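Long-range contacts in ectonucleotide pyrophosphatase/phosphodiesterase family member 5 (Mus musculus, PDB 5VEO), which probably hydrolyses phosphodiester bonds as a zinc-dependent ectoenzyme of the alkaline phosphatase superfamily, with restricted activity on nucleotides: residues Q14-V19 / S361-L366; T107-T112 / L168-W173; I111-A116 / H365-T370; S120-W125 / S135-Y140. The protein carries 1 engineered substitution. One frame throughout, in Å; residues are numbered along the deposited sequence.

Contact 1. Residues Q14-V19 / S361-L366; sequences QKVLVV and SLLCHL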
loop_
_atom_site.group_PDB
_atom_site.type_symbol
_atom_site.label_atom_id
_atom_site.label_comp_id
_atom_site.label_asym_id
_atom_site.label_seq_id
_atom_site.Cartn_x
_atom_site.Cartn_y
_atom_site.Cartn_z
ATOM N N GLN A 14 0.922 0.194 25.570
ATOM C CA GLN A 14 1.513 -0.557 24.472
ATOM C C GLN A 14 2.068 0.402 23.418
ATOM O O GLN A 14 1.588 1.525 23.226
ATOM C CB GLN A 14 0.506 -1.506 23.794
ATOM C CG GLN A 14 -0.059 -2.730 24.595
ATOM C CD GLN A 14 0.940 -3.860 24.890
ATOM O OE1 GLN A 14 1.871 -4.104 24.140
ATOM N NE2 GLN A 14 0.716 -4.565 25.996
ATOM N N LYS A 15 3.090 -0.064 22.726
ATOM C CA LYS A 15 3.727 0.667 21.647
ATOM C C LYS A 15 3.682 -0.205 20.411
ATOM O O LYS A 15 3.694 -1.434 20.519
ATOM C CB LYS A 15 5.142 0.963 21.964
ATOM C CG LYS A 15 5.260 1.832 23.216
ATOM C CD LYS A 15 6.655 2.326 23.355
ATOM C CE LYS A 15 7.639 1.204 23.632
ATOM N NZ LYS A 15 7.991 1.096 25.077
ATOM N N VAL A 16 3.676 0.443 19.252
ATOM C CA VAL A 16 3.585 -0.275 17.978
ATOM C C VAL A 16 4.508 0.387 16.962
ATOM O O VAL A 16 4.527 1.619 16.831
ATOM C CB VAL A 16 2.143 -0.285 17.444
ATOM C CG1 VAL A 16 2.106 -1.040 16.086
ATOM C CG2 VAL A 16 1.166 -0.914 18.417
ATOM N N LEU A 17 5.262 -0.442 16.237
ATOM C CA LEU A 17 6.041 -0.026 15.076
ATOM C C LEU A 17 5.521 -0.801 13.874
ATOM O O LEU A 17 5.594 -2.028 13.879
ATOM C CB LEU A 17 7.526 -0.316 15.283
ATOM C CG LEU A 17 8.438 -0.083 14.090
ATOM C CD1 LEU A 17 8.263 1.335 13.493
ATOM C CD2 LEU A 17 9.869 -0.345 14.442
ATOM N N VAL A 18 4.981 -0.088 12.885
ATOM C CA VAL A 18 4.518 -0.688 11.632
ATOM C C VAL A 18 5.588 -0.441 10.587
ATOM O O VAL A 18 5.978 0.713 10.331
ATOM C CB VAL A 18 3.171 -0.109 11.179
ATOM C CG1 VAL A 18 2.697 -0.780 9.859
ATOM C CG2 VAL A 18 2.125 -0.250 12.263
ATOM N N VAL A 19 6.055 -1.522 9.974
ATOM C CA VAL A 19 7.050 -1.467 8.920
ATOM C C VAL A 19 6.399 -1.924 7.631
ATOM O O VAL A 19 5.787 -2.995 7.605
ATOM C CB VAL A 19 8.260 -2.356 9.235
ATOM C CG1 VAL A 19 9.279 -2.248 8.121
ATOM C CG2 VAL A 19 8.848 -1.971 10.572
ATOM N N SER A 361 -8.125 -1.406 13.087
ATOM C CA SER A 361 -8.846 -1.777 14.304
ATOM C C SER A 361 -7.902 -2.394 15.319
ATOM O O SER A 361 -8.022 -2.151 16.529
ATOM C CB SER A 361 -9.960 -2.774 13.968
ATOM O OG SER A 361 -10.896 -2.244 13.050
ATOM N N LEU A 362 -6.956 -3.200 14.835
ATOM C CA LEU A 362 -5.954 -3.804 15.701
ATOM C C LEU A 362 -5.068 -2.735 16.328
ATOM O O LEU A 362 -4.806 -2.766 17.536
ATOM C CB LEU A 362 -5.110 -4.794 14.896
ATOM C CG LEU A 362 -3.959 -5.481 15.623
ATOM C CD1 LEU A 362 -4.505 -6.259 16.771
ATOM C CD2 LEU A 362 -3.177 -6.404 14.687
ATOM N N LEU A 363 -4.591 -1.782 15.513
ATOM C CA LEU A 363 -3.759 -0.691 16.026
ATOM C C LEU A 363 -4.490 0.107 17.093
ATOM O O LEU A 363 -3.926 0.423 18.151
ATOM C CB LEU A 363 -3.343 0.247 14.891
ATOM C CG LEU A 363 -2.428 -0.342 13.806
ATOM C CD1 LEU A 363 -2.039 0.663 12.763
ATOM C CD2 LEU A 363 -1.175 -0.928 14.405
ATOM N N CYS A 364 -5.736 0.489 16.811
ATOM C CA CYS A 364 -6.501 1.262 17.786
ATOM C C CYS A 364 -6.690 0.479 19.076
ATOM O O CYS A 364 -6.640 1.052 20.172
ATOM C CB CYS A 364 -7.851 1.670 17.197
ATOM S SG CYS A 364 -7.736 2.961 15.934
ATOM N N HIS A 365 -6.905 -0.833 18.971
ATOM C CA HIS A 365 -7.008 -1.658 20.170
ATOM C C HIS A 365 -5.701 -1.652 20.955
ATOM O O HIS A 365 -5.693 -1.434 22.171
ATOM C CB HIS A 365 -7.402 -3.088 19.801
ATOM C CG HIS A 365 -7.437 -4.010 20.979
ATOM N ND1 HIS A 365 -8.533 -4.111 21.809
ATOM C CD2 HIS A 365 -6.499 -4.840 21.491
ATOM C CE1 HIS A 365 -8.278 -4.984 22.768
ATOM N NE2 HIS A 365 -7.044 -5.430 22.606
ATOM N N LEU A 366 -4.580 -1.899 20.276
ATOM C CA LEU A 366 -3.301 -1.958 20.970
ATOM C C LEU A 366 -2.993 -0.643 21.666
ATOM O O LEU A 366 -2.459 -0.629 22.781
ATOM C CB LEU A 366 -2.187 -2.304 19.986
ATOM C CG LEU A 366 -2.258 -3.716 19.427
ATOM C CD1 LEU A 366 -1.275 -3.861 18.254
ATOM C CD2 LEU A 366 -1.965 -4.732 20.511
HETATM O O HOH W 1 -1.862 0.735 25.077
#
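Val16 and Val18 point from strand 16-21 at one side of helix 359-366 and meet Leu363 and Leu366. The apolar contacts carry the contact. Leu363 CD2 reaches both valines: it lies 3.7 Å from Val16 CG1 and 4.0 Å from Val18 CG2. Val16 divides its branches between the two leucines. With CG1 anti to the backbone N (chi1 179°), CG1 faces Leu363 and Val16 CG2 lies 3.8 Å from Leu366 CD1. The Val16 side chain crosses each leucine at about a right angle. The four residues are buried.

At Gln14 the contact is with the backbone. Gln14 CB lies in van der Waals contact with Leu366 O, at 3.3 Å. A water bridges the backbones: it accepts from Gln14 N at 2.9 Å and donates to Leu366 O at 2.7 Å. The Gln14 amide turns elsewhere, and its OE1 is hydrogen-bonded to Asn218 ND2.

The axes of strand 16-19 and helix 361-366 run nearly antiparallel, at 158°, and come within 10.5 Å. Leu17, between these valines, points to the other face, toward helix 149-160. A central sheet with helices on both faces is characteristic of the alkaline phosphatase-like fold.

Contact 2. Residues T107-T112 / L168-W173; sequences TPIWIT and LGFLYW. With AMP (adenosine monophosphate), chain Q.
The first turn of helix 109-115 faces the start of strand 168-173, with the CA atoms of Trp110 and Leu168 7.6 Å apart and no hydrogen bond between the segments. The side chains of Ile109 and Trp110 meet those of Leu168 and Phe170. Trp110 and Phe170 form a T-shaped pair, tryptophan edge to phenylalanine face, with the planes at 73° and the six-membered rings centred 5.7 Å apart. Trp110 CG sits between the backbone N and the carbonyl carbon (chi1 52°), which puts the indole edge against Phe170. The closest atoms are Trp110 CE3 and Phe170 CE2, at 3.9 Å. Pro108 CB lies over one face of the indole, near its rim.

Ile109 CG2 sits at the edge of the Phe170 ring, near its plane, 3.7 Å from Phe170 CZ and 4.0 Å from Leu168 CD2.

Farther along the strand, Tyr172 belongs to the AMP pocket. Tyr172 OH is 3.5 Å from C3' of AMP and is hydrogen-bonded to Asp22, a zinc ligand.

Strand 168-173 runs between strands 120-123 and 16-21 in the central sheet. Helix 58-67 joins the packing through Val66, which touches Ile109 and Phe170. Leu171 touches helix 149-160 on the other side of the sheet.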
loop_
_atom_site.group_PDB
_atom_site.type_symbol
_atom_site.label_atom_id
_atom_site.label_comp_id
_atom_site.label_asym_id
_atom_site.label_seq_id
_atom_site.Cartn_x
_atom_site.Cartn_y
_atom_site.Cartn_z
ATOM N N THR A 107 -9.151 10.412 8.197
ATOM C CA THR A 107 -8.205 10.869 9.212
ATOM C C THR A 107 -7.260 9.725 9.554
ATOM O O THR A 107 -7.713 8.711 10.124
ATOM C CB THR A 107 -8.943 11.348 10.458
ATOM O OG1 THR A 107 -9.748 12.481 10.118
ATOM C CG2 THR A 107 -7.956 11.729 11.558
ATOM N N PRO A 108 -5.964 9.835 9.252
ATOM C CA PRO A 108 -5.042 8.737 9.569
ATOM C C PRO A 108 -4.813 8.609 11.065
ATOM O O PRO A 108 -4.948 9.565 11.839
ATOM C CB PRO A 108 -3.753 9.129 8.839
ATOM C CG PRO A 108 -3.814 10.639 8.799
ATOM C CD PRO A 108 -5.268 10.957 8.596
ATOM N N ILE A 109 -4.418 7.395 11.458
ATOM C CA ILE A 109 -4.363 7.036 12.866
ATOM C C ILE A 109 -3.380 7.904 13.663
ATOM O O ILE A 109 -3.554 8.081 14.869
ATOM C CB ILE A 109 -4.044 5.538 13.002
ATOM C CG1 ILE A 109 -4.308 5.106 14.444
ATOM C CG2 ILE A 109 -2.616 5.227 12.561
ATOM C CD1 ILE A 109 -4.152 3.625 14.669
ATOM N N TRP A 110 -2.336 8.446 13.042
ATOM C CA TRP A 110 -1.426 9.262 13.851
ATOM C C TRP A 110 -2.118 10.508 14.408
ATOM O O TRP A 110 -1.792 10.955 15.521
ATOM C CB TRP A 110 -0.168 9.632 13.061
ATOM C CG TRP A 110 -0.315 10.248 11.721
ATOM C CD1 TRP A 110 -0.507 11.572 11.439
ATOM C CD2 TRP A 110 -0.191 9.587 10.454
ATOM N NE1 TRP A 110 -0.529 11.776 10.081
ATOM C CE2 TRP A 110 -0.354 10.570 9.450
ATOM C CE3 TRP A 110 0.021 8.266 10.069
ATOM C CZ2 TRP A 110 -0.283 10.269 8.097
ATOM C CZ3 TRP A 110 0.070 7.969 8.720
ATOM C CH2 TRP A 110 -0.079 8.953 7.756
ATOM N N ILE A 111 -3.092 11.056 13.682
ATOM C CA ILE A 111 -3.832 12.209 14.195
ATOM C C ILE A 111 -4.695 11.796 15.378
ATOM O O ILE A 111 -4.714 12.470 16.412
ATOM C CB ILE A 111 -4.667 12.853 13.077
ATOM C CG1 ILE A 111 -3.715 13.417 12.030
ATOM C CG2 ILE A 111 -5.606 13.943 13.622
ATOM C CD1 ILE A 111 -4.399 14.110 10.882
ATOM N N THR A 112 -5.405 10.670 15.253
ATOM C CA THR A 112 -6.220 10.165 16.355
ATOM C C THR A 112 -5.364 9.873 17.581
ATOM O O THR A 112 -5.728 10.236 18.709
ATOM C CB THR A 112 -6.971 8.915 15.892
ATOM O OG1 THR A 112 -7.808 9.264 14.782
ATOM C CG2 THR A 112 -7.824 8.318 16.997
ATOM N N LEU A 168 3.843 5.151 18.701
ATOM C CA LEU A 168 3.394 4.635 17.406
ATOM C C LEU A 168 4.362 5.127 16.347
ATOM O O LEU A 168 4.525 6.344 16.157
ATOM C CB LEU A 168 1.978 5.106 17.094
ATOM C CG LEU A 168 1.474 4.852 15.682
ATOM C CD1 LEU A 168 1.428 3.348 15.449
ATOM C CD2 LEU A 168 0.122 5.481 15.507
ATOM N N GLY A 169 5.034 4.193 15.690
ATOM C CA GLY A 169 5.978 4.512 14.638
ATOM C C GLY A 169 5.629 3.826 13.326
ATOM O O GLY A 169 5.037 2.741 13.309
ATOM N N PHE A 170 6.000 4.486 12.226
ATOM C CA PHE A 170 5.806 3.986 10.866
ATOM C C PHE A 170 7.130 4.074 10.130
ATOM O O PHE A 170 7.747 5.142 10.095
ATOM C CB PHE A 170 4.752 4.793 10.104
ATOM C CG PHE A 170 3.386 4.646 10.663
ATOM C CD1 PHE A 170 2.586 3.579 10.270
ATOM C CD2 PHE A 170 2.902 5.539 11.609
ATOM C CE1 PHE A 170 1.321 3.408 10.793
ATOM C CE2 PHE A 170 1.627 5.376 12.135
ATOM C CZ PHE A 170 0.841 4.302 11.735
ATOM N N LEU A 171 7.557 2.965 9.537
ATOM C CA LEU A 171 8.825 2.866 8.825
ATOM C C LEU A 171 8.554 2.279 7.452
ATOM O O LEU A 171 7.863 1.267 7.344
ATOM C CB LEU A 171 9.811 1.989 9.604
ATOM C CG LEU A 171 11.127 1.592 8.965
ATOM C CD1 LEU A 171 11.973 2.821 8.678
ATOM C CD2 LEU A 171 11.901 0.587 9.833
ATOM N N TYR A 172 9.081 2.921 6.417
ATOM C CA TYR A 172 8.819 2.550 5.035
ATOM C C TYR A 172 10.138 2.368 4.295
ATOM O O TYR A 172 11.088 3.152 4.477
ATOM C CB TYR A 172 7.956 3.625 4.374
ATOM C CG TYR A 172 7.739 3.468 2.894
ATOM C CD1 TYR A 172 6.831 2.544 2.395
ATOM C CD2 TYR A 172 8.454 4.227 1.998
ATOM C CE1 TYR A 172 6.629 2.403 1.036
ATOM C CE2 TYR A 172 8.269 4.094 0.645
ATOM C CZ TYR A 172 7.364 3.171 0.164
ATOM O OH TYR A 172 7.204 3.056 -1.186
ATOM N N TRP A 173 10.173 1.351 3.431
ATOM C CA TRP A 173 11.307 1.086 2.548
ATOM C C TRP A 173 10.779 0.697 1.171
ATOM O O TRP A 173 9.755 0.013 1.074
ATOM C CB TRP A 173 12.193 -0.018 3.132
ATOM C CG TRP A 173 13.482 -0.280 2.414
ATOM C CD1 TRP A 173 13.877 -1.456 1.832
ATOM C CD2 TRP A 173 14.554 0.645 2.211
ATOM N NE1 TRP A 173 15.133 -1.317 1.298
ATOM C CE2 TRP A 173 15.569 -0.037 1.510
ATOM C CE3 TRP A 173 14.754 1.984 2.556
ATOM C CZ2 TRP A 173 16.758 0.577 1.137
ATOM C CZ3 TRP A 173 15.941 2.593 2.203
ATOM C CH2 TRP A 173 16.929 1.892 1.492
HETATM P P AMP Q . 3.933 1.679 -5.888
HETATM O O1P AMP Q . 2.472 1.913 -6.125
HETATM O O2P AMP Q . 4.649 1.223 -7.164
HETATM O O3P AMP Q . 4.208 0.713 -4.738
HETATM O "O5'" AMP Q . 4.607 3.066 -5.458
HETATM C "C5'" AMP Q . 5.815 3.041 -4.683
HETATM C "C4'" AMP Q . 6.768 4.155 -5.013
HETATM O "O4'" AMP Q . 6.271 5.357 -4.440
HETATM C "C3'" AMP Q . 8.159 3.962 -4.404
HETATM O "O3'" AMP Q . 9.094 3.624 -5.405
HETATM C "C2'" AMP Q . 8.512 5.319 -3.787
HETATM O "O2'" AMP Q . 9.752 5.844 -4.177
HETATM C "C1'" AMP Q . 7.367 6.210 -4.224
HETATM N N9 AMP Q . 6.996 7.189 -3.226
HETATM C C8 AMP Q . 6.491 6.964 -2.001
HETATM N N7 AMP Q . 6.254 8.146 -1.380
HETATM C C5 AMP Q . 6.618 9.119 -2.258
HETATM C C6 AMP Q . 6.629 10.596 -2.272
HETATM N N6 AMP Q . 6.196 11.279 -1.197
HETATM N N1 AMP Q . 7.076 11.226 -3.372
HETATM C C2 AMP Q . 7.511 10.570 -4.463
HETATM N N3 AMP Q . 7.527 9.229 -4.539
HETATM C C4 AMP Q . 7.108 8.485 -3.466
#

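Contact 3. Residues I111-A116 / H365-T370; sequences ITNQRA and HLLNLT
Leu369 turns its CG anti to its own carbonyl carbon (chi1 -56°), and both methyls reach helix 109-115. Its CD1 and CD2 each come to 3.8 Å from Asn113 CA. Leu369 CD2 also meets Ala116 CB at 3.6 Å. One leucine rests against the last turn of the helix, and its side chain crosses that of Asn113 at a slant.

Asn113 has its CG anti to the backbone N (chi1 -170°), which brings the amide round toward the leucines. Asn113 OD1 is in van der Waals contact with Leu369 CD1 at 3.9 Å and Leu367 CD1 at 4.1 Å. ND2 is hydrogen-bonded to Asn167 OD1 and Ser120 OG, and OD1 too has a hydrogen-bond partner outside the two segments. Thr112 CG2 touches Thr370 O at 3.7 Å. No hydrogen bond joins the two segments.

Helix 359-366 ends in a Schellman motif. Asn368 has positive phi, and the chain turns there to present Leu369 to the other helix. The contact joins the end of helix 109-115 to the exit from helix 359-366. Leu367 touches Leu168 of strand 168-173 and Val16 of strand 16-21, and Asn113 also touches Leu168. Both helices therefore pack on the same face of the central sheet.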
loop_
_atom_site.group_PDB
_atom_site.type_symbol
_atom_site.label_atom_id
_atom_site.label_comp_id
_atom_site.label_asym_id
_atom_site.label_seq_id
_atom_site.Cartn_x
_atom_site.Cartn_y
_atom_site.Cartn_z
ATOM N N ILE A 111 -3.092 11.056 13.682
ATOM C CA ILE A 111 -3.832 12.209 14.195
ATOM C C ILE A 111 -4.695 11.796 15.378
ATOM O O ILE A 111 -4.714 12.470 16.412
ATOM C CB ILE A 111 -4.667 12.853 13.077
ATOM C CG1 ILE A 111 -3.715 13.417 12.030
ATOM C CG2 ILE A 111 -5.606 13.943 13.622
ATOM C CD1 ILE A 111 -4.399 14.110 10.882
ATOM N N THR A 112 -5.405 10.670 15.253
ATOM C CA THR A 112 -6.220 10.165 16.355
ATOM C C THR A 112 -5.364 9.873 17.581
ATOM O O THR A 112 -5.728 10.236 18.709
ATOM C CB THR A 112 -6.971 8.915 15.892
ATOM O OG1 THR A 112 -7.808 9.264 14.782
ATOM C CG2 THR A 112 -7.824 8.318 16.997
ATOM N N ASN A 113 -4.205 9.256 17.368
ATOM C CA ASN A 113 -3.260 8.979 18.441
ATOM C C ASN A 113 -2.839 10.259 19.154
ATOM O O ASN A 113 -2.742 10.292 20.387
ATOM C CB ASN A 113 -2.044 8.283 17.842
ATOM C CG ASN A 113 -1.101 7.738 18.875
ATOM O OD1 ASN A 113 -1.499 7.039 19.811
ATOM N ND2 ASN A 113 0.177 8.011 18.680
ATOM N N GLN A 114 -2.552 11.305 18.386
ATOM C CA GLN A 114 -2.083 12.561 18.968
ATOM C C GLN A 114 -3.210 13.328 19.644
ATOM O O GLN A 114 -2.979 13.992 20.670
ATOM C CB GLN A 114 -1.389 13.362 17.869
ATOM C CG GLN A 114 -0.036 12.704 17.549
ATOM C CD GLN A 114 0.515 12.966 16.156
ATOM O OE1 GLN A 114 1.312 12.159 15.636
ATOM N NE2 GLN A 114 0.156 14.108 15.567
ATOM N N ARG A 115 -4.436 13.221 19.128
ATOM C CA ARG A 115 -5.576 13.815 19.821
ATOM C C ARG A 115 -5.827 13.150 21.168
ATOM O O ARG A 115 -6.405 13.786 22.062
ATOM C CB ARG A 115 -6.832 13.728 18.949
ATOM C CG ARG A 115 -6.782 14.658 17.749
ATOM C CD ARG A 115 -8.002 14.566 16.853
ATOM N NE ARG A 115 -7.881 15.512 15.743
ATOM C CZ ARG A 115 -8.556 15.439 14.601
ATOM N NH1 ARG A 115 -9.410 14.447 14.381
ATOM N NH2 ARG A 115 -8.364 16.359 13.666
ATOM N N ALA A 116 -5.389 11.907 21.342
ATOM C CA ALA A 116 -5.478 11.206 22.616
ATOM C C ALA A 116 -4.302 11.507 23.541
ATOM O O ALA A 116 -4.223 10.924 24.631
ATOM C CB ALA A 116 -5.576 9.694 22.372
ATOM N N HIS A 365 -6.905 -0.833 18.971
ATOM C CA HIS A 365 -7.008 -1.658 20.170
ATOM C C HIS A 365 -5.701 -1.652 20.955
ATOM O O HIS A 365 -5.693 -1.434 22.171
ATOM C CB HIS A 365 -7.402 -3.088 19.801
ATOM C CG HIS A 365 -7.437 -4.010 20.979
ATOM N ND1 HIS A 365 -8.533 -4.111 21.809
ATOM C CD2 HIS A 365 -6.499 -4.840 21.491
ATOM C CE1 HIS A 365 -8.278 -4.984 22.768
ATOM N NE2 HIS A 365 -7.044 -5.430 22.606
ATOM N N LEU A 366 -4.580 -1.899 20.276
ATOM C CA LEU A 366 -3.301 -1.958 20.970
ATOM C C LEU A 366 -2.993 -0.643 21.666
ATOM O O LEU A 366 -2.459 -0.629 22.781
ATOM C CB LEU A 366 -2.187 -2.304 19.986
ATOM C CG LEU A 366 -2.258 -3.716 19.427
ATOM C CD1 LEU A 366 -1.275 -3.861 18.254
ATOM C CD2 LEU A 366 -1.965 -4.732 20.511
ATOM N N LEU A 367 -3.311 0.471 21.020
ATOM C CA LEU A 367 -2.968 1.790 21.529
ATOM C C LEU A 367 -4.057 2.385 22.410
ATOM O O LEU A 367 -3.927 3.536 22.844
ATOM C CB LEU A 367 -2.682 2.721 20.356
ATOM C CG LEU A 367 -1.527 2.297 19.443
ATOM C CD1 LEU A 367 -1.432 3.235 18.254
ATOM C CD2 LEU A 367 -0.215 2.262 20.216
ATOM N N ASN A 368 -5.130 1.647 22.673
ATOM C CA ASN A 368 -6.227 2.153 23.492
ATOM C C ASN A 368 -6.768 3.472 22.933
ATOM O O ASN A 368 -6.944 4.462 23.649
ATOM C CB ASN A 368 -5.774 2.324 24.937
ATOM C CG ASN A 368 -6.931 2.399 25.893
ATOM O OD1 ASN A 368 -8.015 1.888 25.614
ATOM N ND2 ASN A 368 -6.714 3.046 27.030
ATOM N N LEU A 369 -7.020 3.476 21.628
ATOM C CA LEU A 369 -7.632 4.592 20.928
ATOM C C LEU A 369 -9.056 4.248 20.536
ATOM O O LEU A 369 -9.375 3.094 20.238
ATOM C CB LEU A 369 -6.860 4.947 19.648
ATOM C CG LEU A 369 -5.394 5.272 19.820
ATOM C CD1 LEU A 369 -4.745 5.453 18.450
ATOM C CD2 LEU A 369 -5.234 6.532 20.659
ATOM N N THR A 370 -9.893 5.276 20.483
ATOM C CA THR A 370 -11.238 5.140 19.941
ATOM C C THR A 370 -11.160 5.229 18.424
ATOM O O THR A 370 -10.849 6.285 17.870
ATOM C CB THR A 370 -12.156 6.213 20.511
ATOM O OG1 THR A 370 -12.240 6.044 21.932
ATOM C CG2 THR A 370 -13.549 6.100 19.902
#

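Contact 4. Residues S120-W125 / S135-Y140; sequences SGAAMW and SFPTYY
Strands 120-123 and 139-140 pair in parallel at one edge of the central mixed sheet, where 139-140 is the outermost strand. Gly121 is in register with Tyr139 and Ala122 with Tyr140. Two backbone hydrogen bonds hold the pair. Tyr139 N gives to Ser120 O at 3.0 Å, and Ala122 N gives to Tyr139 O at 3.0 Å. The first is the straighter, with N-H...O at 161° against 141°. CA-H...O contacts, each 3.2 Å long, run from Gly121 CA to Tyr139 O and from Tyr140 CA to Ala122 O.

One side chain extends the pairing. Thr138 OG1 accepts from Ser120 N at 3.2 Å. Its chi1 of -49° sets OG1 anti to the carbonyl carbon, on the side of the serine. Ser120 OG is hydrogen-bonded to Gln114 OE1.

Ala122 CB packs loosely against Pro137 CG at 4.3 Å and Tyr140 CB at 4.4 Å. Tyr140 OH lies over the centre of the Phe136 ring, 3.5 Å above its plane. Tyr139 goes to the other face, where its ring stacks on Trp159 of helix 149-160 and its OH is hydrogen-bonded to Asp164 O. Pro137 touches Trp110 of helix 109-115. On the inner side, strand 120-123 pairs with strand 168-173.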
loop_
_atom_site.group_PDB
_atom_site.type_symbol
_atom_site.label_atom_id
_atom_site.label_comp_id
_atom_site.label_asym_id
_atom_site.label_seq_id
_atom_site.Cartn_x
_atom_site.Cartn_y
_atom_site.Cartn_z
ATOM N N SER A 120 3.360 10.377 17.658
ATOM C CA SER A 120 3.601 9.434 16.565
ATOM C C SER A 120 4.857 9.848 15.821
ATOM O O SER A 120 5.207 11.029 15.783
ATOM C CB SER A 120 2.450 9.409 15.559
ATOM O OG SER A 120 1.173 9.412 16.159
ATOM N N GLY A 121 5.504 8.872 15.174
ATOM C CA GLY A 121 6.669 9.141 14.362
ATOM C C GLY A 121 6.610 8.394 13.046
ATOM O O GLY A 121 6.124 7.264 13.012
ATOM N N ALA A 122 7.093 9.013 11.978
ATOM C CA ALA A 122 7.029 8.410 10.652
ATOM C C ALA A 122 8.318 8.674 9.901
ATOM O O ALA A 122 8.778 9.821 9.812
ATOM C CB ALA A 122 5.850 8.950 9.856
ATOM N N ALA A 123 8.890 7.606 9.363
ATOM C CA ALA A 123 10.133 7.636 8.605
ATOM C C ALA A 123 9.818 7.145 7.186
ATOM O O ALA A 123 9.928 5.953 6.878
ATOM C CB ALA A 123 11.177 6.809 9.285
ATOM N N MET A 124 9.357 8.079 6.355
ATOM C CA MET A 124 9.114 7.959 4.907
ATOM C C MET A 124 7.811 7.242 4.567
ATOM O O MET A 124 7.583 6.912 3.383
ATOM C CB MET A 124 10.282 7.282 4.187
ATOM C CG MET A 124 11.630 7.920 4.514
ATOM S SD MET A 124 11.608 9.704 4.266
ATOM C CE MET A 124 13.359 10.077 4.437
ATOM N N TRP A 125 6.922 7.060 5.531
ATOM C CA TRP A 125 5.628 6.430 5.275
ATOM C C TRP A 125 4.773 7.299 4.354
ATOM O O TRP A 125 4.642 8.504 4.593
ATOM C CB TRP A 125 4.904 6.205 6.599
ATOM C CG TRP A 125 3.615 5.454 6.468
ATOM C CD1 TRP A 125 2.383 5.960 6.186
ATOM C CD2 TRP A 125 3.447 4.047 6.629
ATOM N NE1 TRP A 125 1.453 4.947 6.147
ATOM C CE2 TRP A 125 2.084 3.763 6.435
ATOM C CE3 TRP A 125 4.320 3.004 6.929
ATOM C CZ2 TRP A 125 1.574 2.461 6.524
ATOM C CZ3 TRP A 125 3.815 1.727 7.020
ATOM C CH2 TRP A 125 2.456 1.468 6.818
ATOM N N SER A 135 -2.552 18.902 10.482
ATOM C CA SER A 135 -1.726 18.148 11.412
ATOM C C SER A 135 -0.739 17.279 10.659
ATOM O O SER A 135 -1.006 16.833 9.537
ATOM C CB SER A 135 -2.537 17.216 12.317
ATOM O OG SER A 135 -3.479 17.913 13.095
ATOM N N PHE A 136 0.392 17.043 11.306
ATOM C CA PHE A 136 1.426 16.100 10.913
ATOM C C PHE A 136 1.608 15.098 12.041
ATOM O O PHE A 136 1.188 15.351 13.179
ATOM C CB PHE A 136 2.775 16.803 10.677
ATOM C CG PHE A 136 2.810 17.727 9.490
ATOM C CD1 PHE A 136 3.118 17.253 8.223
ATOM C CD2 PHE A 136 2.588 19.075 9.655
ATOM C CE1 PHE A 136 3.173 18.114 7.139
ATOM C CE2 PHE A 136 2.637 19.940 8.577
ATOM C CZ PHE A 136 2.927 19.465 7.324
ATOM N N PRO A 137 2.263 13.966 11.779
ATOM C CA PRO A 137 2.825 13.182 12.885
ATOM C C PRO A 137 3.722 14.065 13.748
ATOM O O PRO A 137 4.373 14.988 13.254
ATOM C CB PRO A 137 3.626 12.083 12.174
ATOM C CG PRO A 137 3.068 12.041 10.766
ATOM C CD PRO A 137 2.755 13.487 10.476
ATOM N N THR A 138 3.761 13.761 15.044
ATOM C CA THR A 138 4.603 14.526 15.972
ATOM C C THR A 138 6.023 14.668 15.449
ATOM O O THR A 138 6.616 15.757 15.499
ATOM C CB THR A 138 4.633 13.843 17.330
ATOM O OG1 THR A 138 3.298 13.532 17.725
ATOM C CG2 THR A 138 5.325 14.753 18.378
ATOM N N TYR A 139 6.582 13.563 14.935
ATOM C CA TYR A 139 7.882 13.535 14.291
ATOM C C TYR A 139 7.736 12.907 12.917
ATOM O O TYR A 139 7.081 11.866 12.781
ATOM C CB TYR A 139 8.908 12.710 15.075
ATOM C CG TYR A 139 9.069 13.033 16.560
ATOM C CD1 TYR A 139 9.912 14.045 16.972
ATOM C CD2 TYR A 139 8.415 12.295 17.534
ATOM C CE1 TYR A 139 10.087 14.332 18.306
ATOM C CE2 TYR A 139 8.583 12.574 18.893
ATOM C CZ TYR A 139 9.426 13.594 19.262
ATOM O OH TYR A 139 9.607 13.884 20.609
ATOM N N TYR A 140 8.380 13.495 11.914
ATOM C CA TYR A 140 8.358 12.891 10.584
ATOM C C TYR A 140 9.551 13.378 9.778
ATOM O O TYR A 140 10.154 14.422 10.072
ATOM C CB TYR A 140 7.050 13.196 9.840
ATOM C CG TYR A 140 6.897 14.636 9.435
ATOM C CD1 TYR A 140 7.327 15.077 8.194
ATOM C CD2 TYR A 140 6.317 15.561 10.295
ATOM C CE1 TYR A 140 7.198 16.422 7.820
ATOM C CE2 TYR A 140 6.192 16.908 9.933
ATOM C CZ TYR A 140 6.624 17.322 8.694
ATOM O OH TYR A 140 6.499 18.652 8.338
#

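How the contacts relate
Contacts 1, 2 and 4 meet in one sheet. Val16 O pairs with Gly169 N and Val18 N with Gly169 O, both at 2.9 Å, and so join contact 1 to contact 2. Phe170 O to Ala123 N, at 2.8 Å, joins contact 2 to contact 4. The centres of contacts 2 and 4 are 7 Å apart. Contact 3 shares helix 109-115 with contact 2 and helix 359-366 with contact 1. Gln114 ties helix 109-115 to contact 4: its NE2 is 2.9 Å from Phe136 O and its OE1 3.0 Å from Thr138 N. Contact 2 reaches AMP through Tyr172. The Val18 side chain of contact 1 is about 13 Å from a zinc ion.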